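Local coordinates for protein type I site-specific restriction-modification system, R (Restriction) subunit (Vibrio vulnificus, PDB 3H1T) that probably serves as the ATP-dependent motor and DNA-cutting subunit of a type I restriction enzyme, here as a fragment carrying helicase-type ATPase domains, at residues E157-E162 with A190-L195. Residues are numbered along the deposited sequence; the frame is centred on the assembly and turned at random.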
# COMPACT_ATOMS: atom_id res chain seq x y z
N GLU A 157 15.05 -19.15 -11.04
CA GLU A 157 14.55 -17.87 -11.53
C GLU A 157 15.17 -17.49 -12.89
O GLU A 157 14.72 -16.55 -13.54
CB GLU A 157 14.85 -16.79 -10.49
CG GLU A 157 13.64 -15.96 -10.02
CD GLU A 157 12.42 -16.79 -9.72
OE1 GLU A 157 11.76 -17.23 -10.69
OE2 GLU A 157 12.12 -17.01 -8.53
N GLY A 158 16.20 -18.22 -13.32
CA GLY A 158 16.82 -17.93 -14.61
C GLY A 158 17.46 -16.56 -14.74
O GLY A 158 17.03 -15.74 -15.55
N ILE A 159 18.51 -16.33 -13.98
CA ILE A 159 19.21 -15.05 -14.04
C ILE A 159 20.66 -15.32 -14.42
O ILE A 159 21.39 -16.00 -13.70
CB ILE A 159 19.09 -14.32 -12.69
CG1 ILE A 159 17.64 -13.82 -12.53
CG2 ILE A 159 20.12 -13.19 -12.59
CD1 ILE A 159 17.30 -13.34 -11.16
N LYS A 160 21.05 -14.78 -15.57
CA LYS A 160 22.39 -14.93 -16.13
C LYS A 160 23.44 -14.32 -15.22
O LYS A 160 23.13 -13.45 -14.41
CB LYS A 160 22.43 -14.28 -17.51
CG LYS A 160 21.18 -14.62 -18.33
CD LYS A 160 21.14 -13.95 -19.69
CE LYS A 160 19.80 -14.26 -20.37
NZ LYS A 160 19.83 -13.97 -21.83
N ASP A 161 24.69 -14.78 -15.35
CA ASP A 161 25.76 -14.26 -14.51
C ASP A 161 25.97 -12.76 -14.69
O ASP A 161 26.30 -12.05 -13.72
CB ASP A 161 27.07 -15.00 -14.79
CG ASP A 161 27.04 -16.45 -14.32
OD1 ASP A 161 26.38 -16.72 -13.29
OD2 ASP A 161 27.68 -17.31 -14.97
N GLU A 162 25.78 -12.27 -15.91
CA GLU A 162 25.94 -10.86 -16.21
C GLU A 162 24.96 -9.99 -15.41
O GLU A 162 25.25 -8.82 -15.14
CB GLU A 162 25.71 -10.58 -17.70
CG GLU A 162 26.62 -11.30 -18.66
CD GLU A 162 26.27 -12.76 -18.81
OE1 GLU A 162 25.06 -13.06 -18.94
OE2 GLU A 162 27.19 -13.61 -18.83
N ALA A 190 10.32 -7.04 -9.15
CA ALA A 190 10.26 -6.15 -10.29
C ALA A 190 11.60 -6.23 -11.01
O ALA A 190 11.65 -6.47 -12.22
CB ALA A 190 10.00 -4.73 -9.82
N VAL A 191 12.67 -6.05 -10.25
CA VAL A 191 14.03 -6.11 -10.78
C VAL A 191 14.29 -7.47 -11.40
O VAL A 191 14.94 -7.58 -12.44
CB VAL A 191 15.04 -5.87 -9.66
CG1 VAL A 191 16.47 -6.05 -10.18
CG2 VAL A 191 14.84 -4.48 -9.08
N GLN A 192 13.77 -8.49 -10.74
CA GLN A 192 13.91 -9.88 -11.19
C GLN A 192 13.16 -10.04 -12.51
O GLN A 192 13.69 -10.60 -13.47
CB GLN A 192 13.29 -10.79 -10.12
CG GLN A 192 13.61 -12.27 -10.20
CD GLN A 192 12.95 -13.06 -9.06
OE1 GLN A 192 13.34 -12.94 -7.89
NE2 GLN A 192 11.93 -13.85 -9.40
N SER A 193 11.93 -9.55 -12.55
CA SER A 193 11.10 -9.61 -13.75
C SER A 193 11.83 -9.02 -14.96
O SER A 193 11.88 -9.62 -16.03
CB SER A 193 9.80 -8.83 -13.54
OG SER A 193 8.94 -9.49 -12.64
N VAL A 194 12.38 -7.83 -14.77
CA VAL A 194 13.11 -7.13 -15.82
C VAL A 194 14.31 -7.94 -16.28
O VAL A 194 14.56 -8.08 -17.47
CB VAL A 194 13.57 -5.74 -15.32
CG1 VAL A 194 14.44 -5.07 -16.36
CG2 VAL A 194 12.36 -4.89 -15.03
N LEU A 195 15.03 -8.51 -15.33
CA LEU A 195 16.20 -9.31 -15.68
C LEU A 195 15.83 -10.56 -16.46
O LEU A 195 16.67 -11.09 -17.20
CB LEU A 195 17.00 -9.69 -14.43
CG LEU A 195 17.49 -8.50 -13.59
CD1 LEU A 195 18.35 -8.99 -12.41
CD2 LEU A 195 18.30 -7.56 -14.47
O HOH W 1 19.01 -12.45 -16.30
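Ile159 and Gln192 meet through carbon atoms: CD1 of Ile159 lies 4.0 Å from CG of Gln192, and the two side chains cross at about a right angle. The isoleucine reaches over because CG1 stands anti to its carbonyl carbon (chi1 -72°) and the chain then runs on extended. Its buried side chain also touches Leu164 and Leu167 of helix 164-167. Leu195 adds to this apolar patch. Its CA is 6.7 Å from the CA of Ile159, the closest CA pair across the two segments, and its side chain also packs on Leu167.

Against this buried side stands a polar one. Gln192 starts with CG anti to its backbone N (chi1 -165°) and stays straight, which carries its amide out to Glu157. The placement of these two side chains is doubtful, as they come too close in the model. As modelled, the carboxylate and amide planes are about 10° apart. OE2 of Glu157 and NE2 of Gln192, at 3.3 Å, make no hydrogen bond, since the angle is poor. Both residues are partly exposed, and Glu157 also touches Lys117.

A water links the backbones. It accepts from N of Lys160 at 3.2 Å and donates to O of Leu195 at 2.9 Å. Gly158, with positive phi, turns the chain out of helix 146-157 just before this bridge. Gln196 NE2 adds a direct hydrogen bond to O of Glu157.

The contact joins the linker after helix 146-157 to the C-terminal end of helix 181-195, which belongs to the res-subunit family region, of P-loop NTPase type. Helix 164-167 packs beside the apolar patch. Other side chains of 190-195 face the ATPase core: Val194 packs on strand 333-338 of the parallel sheet, and Ala190 and Val191 meet helix 211-224.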